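Local coordinates for F-actin-capping protein subunit alpha (Plasmodium berghei, PDB 7A0H), which probably caps the fast-growing barbed ends of actin filaments as a homodimer, blocking subunit exchange there without severing them, at residues I69-S74 with F174-C179; L81-K86 with A159-A164. One frame throughout, in Å; residues are numbered along the deposited sequence.

Contact 1: I69-S74 with F174-C179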
loop_
_atom_site.group_PDB
_atom_site.type_symbol
_atom_site.label_atom_id
_atom_site.label_comp_id
_atom_site.label_asym_id
_atom_site.label_seq_id
_atom_site.Cartn_x
_atom_site.Cartn_y
_atom_site.Cartn_z
ATOM N N ILE A 69 -14.023 11.295 -19.245
ATOM C CA ILE A 69 -13.743 11.039 -17.841
ATOM C C ILE A 69 -14.739 10.020 -17.338
ATOM O O ILE A 69 -15.954 10.220 -17.458
ATOM C CB ILE A 69 -13.798 12.299 -16.999
ATOM C CG1 ILE A 69 -13.068 13.462 -17.673
ATOM C CG2 ILE A 69 -13.150 11.989 -15.676
ATOM C CD1 ILE A 69 -13.109 14.639 -16.804
ATOM N N ILE A 70 -14.227 8.941 -16.750
ATOM C CA ILE A 70 -15.046 7.842 -16.340
ATOM C C ILE A 70 -15.410 8.013 -14.899
ATOM O O ILE A 70 -14.520 7.985 -14.054
ATOM C CB ILE A 70 -14.309 6.504 -16.482
ATOM C CG1 ILE A 70 -13.617 6.284 -17.822
ATOM C CG2 ILE A 70 -15.273 5.419 -16.269
ATOM C CD1 ILE A 70 -14.537 6.401 -18.979
ATOM N N CYS A 71 -16.702 8.085 -14.584
ATOM C CA CYS A 71 -17.116 8.163 -13.180
ATOM C C CYS A 71 -18.629 8.046 -13.178
ATOM O O CYS A 71 -19.250 8.179 -14.236
ATOM C CB CYS A 71 -16.700 9.507 -12.548
ATOM S SG CYS A 71 -17.335 10.954 -13.540
ATOM N N LYS A 72 -19.223 7.965 -11.971
ATOM C CA LYS A 72 -20.683 7.884 -11.895
ATOM C C LYS A 72 -21.333 8.974 -12.707
ATOM O O LYS A 72 -22.265 8.734 -13.479
ATOM C CB LYS A 72 -21.187 8.075 -10.473
ATOM C CG LYS A 72 -20.737 7.137 -9.460
ATOM C CD LYS A 72 -21.181 7.644 -8.108
ATOM C CE LYS A 72 -20.739 6.661 -7.031
ATOM N NZ LYS A 72 -21.170 7.128 -5.696
ATOM N N GLU A 73 -20.889 10.213 -12.464
ATOM C CA GLU A 73 -21.561 11.413 -12.960
ATOM C C GLU A 73 -21.543 11.474 -14.485
ATOM O O GLU A 73 -22.433 12.089 -15.100
ATOM C CB GLU A 73 -20.876 12.630 -12.295
ATOM C CG GLU A 73 -21.234 12.746 -10.799
ATOM C CD GLU A 73 -20.282 12.008 -9.799
ATOM O OE1 GLU A 73 -19.193 11.486 -10.160
ATOM O OE2 GLU A 73 -20.663 11.934 -8.602
ATOM N N SER A 74 -20.541 10.875 -15.131
ATOM C CA SER A 74 -20.591 10.891 -16.578
ATOM C C SER A 74 -21.391 9.724 -17.144
ATOM O O SER A 74 -21.730 9.782 -18.322
ATOM C CB SER A 74 -19.181 10.866 -17.192
ATOM O OG SER A 74 -18.408 9.727 -16.789
ATOM N N PHE A 174 -22.077 19.206 -11.421
ATOM C CA PHE A 174 -20.951 18.470 -10.921
ATOM C C PHE A 174 -19.769 18.976 -11.688
ATOM O O PHE A 174 -19.776 18.918 -12.928
ATOM C CB PHE A 174 -21.144 17.000 -11.120
ATOM C CG PHE A 174 -20.029 16.139 -10.511
ATOM C CD1 PHE A 174 -19.955 15.989 -9.145
ATOM C CD2 PHE A 174 -19.080 15.503 -11.314
ATOM C CE1 PHE A 174 -18.972 15.188 -8.553
ATOM C CE2 PHE A 174 -18.070 14.666 -10.740
ATOM C CZ PHE A 174 -18.028 14.499 -9.376
ATOM N N LEU A 175 -18.810 19.548 -10.945
ATOM C CA LEU A 175 -17.638 20.220 -11.515
ATOM C C LEU A 175 -16.460 19.391 -11.099
ATOM O O LEU A 175 -16.358 19.025 -9.910
ATOM C CB LEU A 175 -17.433 21.669 -10.987
ATOM C CG LEU A 175 -18.489 22.760 -11.239
ATOM C CD1 LEU A 175 -19.549 22.640 -10.173
ATOM C CD2 LEU A 175 -17.917 24.211 -11.315
ATOM N N LEU A 176 -15.540 19.188 -12.034
ATOM C CA LEU A 176 -14.477 18.203 -11.834
ATOM C C LEU A 176 -13.188 18.590 -12.543
ATOM O O LEU A 176 -13.171 18.953 -13.754
ATOM C CB LEU A 176 -14.924 16.838 -12.379
ATOM C CG LEU A 176 -13.962 15.612 -12.337
ATOM C CD1 LEU A 176 -13.683 15.211 -10.901
ATOM C CD2 LEU A 176 -14.659 14.411 -13.114
ATOM N N ILE A 177 -12.107 18.523 -11.761
ATOM C CA ILE A 177 -10.755 18.752 -12.285
ATOM C C ILE A 177 -9.897 17.486 -12.053
ATOM O O ILE A 177 -9.852 16.971 -10.928
ATOM C CB ILE A 177 -10.051 19.942 -11.626
ATOM C CG1 ILE A 177 -10.885 21.218 -11.735
ATOM C CG2 ILE A 177 -8.665 20.166 -12.307
ATOM C CD1 ILE A 177 -10.242 22.513 -10.857
ATOM N N CYS A 178 -9.126 17.149 -13.066
ATOM C CA CYS A 178 -8.244 15.964 -12.983
ATOM C C CYS A 178 -6.857 16.268 -13.483
ATOM O O CYS A 178 -6.680 16.826 -14.602
ATOM C CB CYS A 178 -8.792 14.788 -13.892
ATOM S SG CYS A 178 -10.453 14.384 -13.596
ATOM N N CYS A 179 -5.843 15.875 -12.697
ATOM C CA CYS A 179 -4.469 15.890 -13.214
ATOM C C CYS A 179 -3.770 14.592 -12.804
ATOM O O CYS A 179 -3.916 14.097 -11.679
ATOM C CB CYS A 179 -3.641 17.159 -12.770
ATOM S SG CYS A 179 -4.106 18.829 -13.578
#

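Contact 2: L81-K86 with A159-A164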
loop_
_atom_site.group_PDB
_atom_site.type_symbol
_atom_site.label_atom_id
_atom_site.label_comp_id
_atom_site.label_asym_id
_atom_site.label_seq_id
_atom_site.Cartn_x
_atom_site.Cartn_y
_atom_site.Cartn_z
ATOM N N LEU A 81 -20.672 10.435 -20.891
ATOM C CA LEU A 81 -20.964 11.687 -21.577
ATOM C C LEU A 81 -19.709 12.523 -21.640
ATOM O O LEU A 81 -18.940 12.619 -20.665
ATOM C CB LEU A 81 -22.073 12.484 -20.887
ATOM C CG LEU A 81 -22.487 13.817 -21.551
ATOM C CD1 LEU A 81 -23.223 13.602 -22.874
ATOM C CD2 LEU A 81 -23.352 14.648 -20.599
ATOM N N HIS A 82 -19.475 13.073 -22.784
ATOM C CA HIS A 82 -18.613 14.242 -22.817
ATOM C C HIS A 82 -19.515 15.495 -22.964
ATOM O O HIS A 82 -20.048 15.729 -24.042
ATOM C CB HIS A 82 -17.645 14.133 -23.987
ATOM C CG HIS A 82 -16.597 15.199 -23.999
ATOM N ND1 HIS A 82 -16.859 16.489 -24.393
ATOM C CD2 HIS A 82 -15.261 15.126 -23.775
ATOM C CE1 HIS A 82 -15.718 17.161 -24.444
ATOM N NE2 HIS A 82 -14.740 16.367 -24.049
ATOM N N PRO A 83 -19.736 16.280 -21.912
ATOM C CA PRO A 83 -20.788 17.320 -21.972
ATOM C C PRO A 83 -20.490 18.492 -22.911
ATOM O O PRO A 83 -21.414 19.089 -23.479
ATOM C CB PRO A 83 -20.939 17.758 -20.514
ATOM C CG PRO A 83 -19.774 17.240 -19.810
ATOM C CD PRO A 83 -19.386 15.949 -20.516
ATOM N N ASN A 84 -19.244 18.817 -23.148
ATOM C CA ASN A 84 -19.027 19.853 -24.137
ATOM C C ASN A 84 -19.183 19.398 -25.552
ATOM O O ASN A 84 -19.714 20.151 -26.369
ATOM C CB ASN A 84 -17.685 20.521 -23.934
ATOM C CG ASN A 84 -17.706 21.414 -22.705
ATOM O OD1 ASN A 84 -18.785 21.634 -22.082
ATOM N ND2 ASN A 84 -16.541 21.808 -22.261
ATOM N N LEU A 85 -18.660 18.206 -25.918
ATOM C CA LEU A 85 -18.853 17.746 -27.288
ATOM C C LEU A 85 -20.246 17.192 -27.556
ATOM O O LEU A 85 -20.608 17.041 -28.734
ATOM C CB LEU A 85 -17.794 16.679 -27.677
ATOM C CG LEU A 85 -16.373 17.236 -27.633
ATOM C CD1 LEU A 85 -15.314 16.207 -27.637
ATOM C CD2 LEU A 85 -16.178 18.127 -28.823
ATOM N N LYS A 86 -21.016 16.847 -26.520
ATOM C CA LYS A 86 -22.345 16.291 -26.736
ATOM C C LYS A 86 -22.237 14.957 -27.466
ATOM O O LYS A 86 -22.751 14.754 -28.568
ATOM C CB LYS A 86 -23.203 17.291 -27.510
ATOM C CG LYS A 86 -23.477 18.631 -26.741
ATOM C CD LYS A 86 -24.188 18.315 -25.399
ATOM C CE LYS A 86 -24.766 19.560 -24.690
ATOM N NZ LYS A 86 -23.739 20.472 -24.104
ATOM N N ALA A 159 -7.482 17.385 -17.100
ATOM C CA ALA A 159 -8.799 17.473 -17.713
ATOM C C ALA A 159 -9.758 18.055 -16.694
ATOM O O ALA A 159 -9.569 17.892 -15.466
ATOM C CB ALA A 159 -9.257 16.083 -18.250
ATOM N N SER A 160 -10.770 18.753 -17.215
ATOM C CA SER A 160 -11.818 19.326 -16.386
ATOM C C SER A 160 -13.119 19.293 -17.180
ATOM O O SER A 160 -13.105 19.468 -18.408
ATOM C CB SER A 160 -11.556 20.813 -16.004
ATOM O OG SER A 160 -11.328 21.629 -17.204
ATOM N N SER A 161 -14.242 19.264 -16.455
ATOM C CA SER A 161 -15.498 19.076 -17.152
ATOM C C SER A 161 -16.585 19.552 -16.246
ATOM O O SER A 161 -16.416 19.475 -15.046
ATOM C CB SER A 161 -15.716 17.555 -17.477
ATOM O OG SER A 161 -16.953 17.441 -18.131
ATOM N N VAL A 162 -17.725 19.969 -16.784
ATOM C CA VAL A 162 -18.877 20.215 -15.921
ATOM C C VAL A 162 -20.081 19.456 -16.484
ATOM O O VAL A 162 -20.384 19.559 -17.690
ATOM C CB VAL A 162 -19.221 21.724 -15.752
ATOM C CG1 VAL A 162 -20.345 21.834 -14.745
ATOM C CG2 VAL A 162 -18.022 22.609 -15.103
ATOM N N TYR A 163 -20.802 18.749 -15.590
ATOM C CA TYR A 163 -21.946 17.918 -15.949
ATOM C C TYR A 163 -23.233 18.430 -15.318
ATOM O O TYR A 163 -23.243 18.828 -14.149
ATOM C CB TYR A 163 -21.780 16.392 -15.477
ATOM C CG TYR A 163 -20.499 15.755 -15.909
ATOM C CD1 TYR A 163 -20.422 15.027 -17.119
ATOM C CD2 TYR A 163 -19.359 15.938 -15.180
ATOM C CE1 TYR A 163 -19.226 14.500 -17.576
ATOM C CE2 TYR A 163 -18.144 15.363 -15.593
ATOM C CZ TYR A 163 -18.070 14.647 -16.769
ATOM O OH TYR A 163 -16.847 14.106 -17.192
ATOM N N ALA A 164 -24.340 18.348 -16.046
ATOM C CA ALA A 164 -25.592 18.899 -15.521
ATOM C C ALA A 164 -26.726 17.901 -15.607
ATOM O O ALA A 164 -26.879 17.212 -16.628
ATOM C CB ALA A 164 -26.035 20.112 -16.302
HETATM O O HOH W 1 -17.687 20.782 -19.571
#

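Contact 1: I69-S74 with F174-C179
Ile69, Cys71 and Glu73 lie against Phe174, Leu176 and Cys178, side chains from one face of the strand 170-183 in the five-stranded antiparallel sheet of this capping protein. The case illustrates how a two-residue repeat presents a single face of a strand to the end of another strand and the turn after it: Leu175 and Ile177 instead touch the helix 112-131, on the other side of the strand.

The apolar part is built from branch ends. Ile69 and Leu176 reach toward each other tip to tip, Ile69 CG2 lying 3.8 Å from Leu176 CD2. Both Ile69 CG2 and CD1 also approach Cys178 SG, while Cys71 SG adds a looser contact to the same Leu176 methyl. Tyr57 and Tyr163 close in around this buried cluster.

At the other end a CH-pi contact and a stacked carboxylate meet the ring of Phe174. Phe174 CG stands anti to the backbone N (chi1 -176°), which carries the ring out to Glu73. The glutamate crosses the ring at about a right angle, bent at chi2 to set CG over its centre and the carboxylate over the CZ side. Glu73 CG sits 3.5 Å from the centroid of the Phe174 ring, and the carboxylate and ring planes are 12° apart. Glu73 OE1 comes within 3.3 Å of Phe174 CZ and is satisfied by a hydrogen bond to Tyr57 OH.

Hydrogen bonds within 69-74 fix the turn that offers these side chains. Ser74 OG accepts from Cys71 N at 3.2 Å and, 2.6 Å from Ile69 O, donates to that oxygen in the carbonyl plane.

Contact 2: L81-K86 with A159-A164
The backbones come nearest at Pro83 and Tyr163, with CA atoms 6.2 Å apart, where the chain leaves the strand 79-82 and turns beside the strand 154-167, an outermost strand of the five-stranded antiparallel sheet within this chain. The segment 159-164 is extended throughout, whereas residues 83-85 take helical backbone angles. Lys86 N bonds to His82 O, and Leu85 N donates to His82 ND1 nearly in the ring plane, so the imidazole helps hold the turn. Such a turn exemplifies how a proline can be wedged against a neighbouring sheet.

Pro83 has the largest share of the contact. Pro83 CG meets two oxygens, Val162 O at 3.2 Å and Ser161 OG at 3.3 Å, while Pro83 CD lies obliquely 3.3 Å from Tyr163 CE1. Ser161 OG, turned anti to its own nitrogen (chi1 179°), also rests over one face of the Tyr163 ring, offset toward the rim. Leu81 O approaches the Tyr163 ring at its edge, 3.6 Å from Tyr163 CE1.

Polar atoms join the segments less directly. The helix 112-131 lies alongside, and its Arg117 NH1 hydrogen-bonds to both Asn84 OD1 and Val162 O, linking turn to strand. A water makes a weaker second bridge: it accepts from Val162 N at 2.9 Å and donates weakly to Asn84 OD1, also at 2.9 Å.

Overall arrangement
Contacts 1 and 2 dock two nearby parts of the chain, 69-74 and 81-86, onto adjoining strands, 170-183 and 154-167, of the same sheet. Their centres are 8 Å apart, and contact 2 is nested within the chain loop that contact 1 closes. Backbone bonds join them on both sides: Cys178 N probably bonds to Ala159 O at 2.6 Å, and Ser74 O to Leu81 N at 2.9 Å. Both are buried, but the centre of contact 1 lies about 6 Å from the centre of the chain, that of contact 2 about 13 Å. The inner contact pairs methyls and sulfurs with a glutamate laid on an aromatic face, whereas the outer one mixes proline packing with water and arginine bridges.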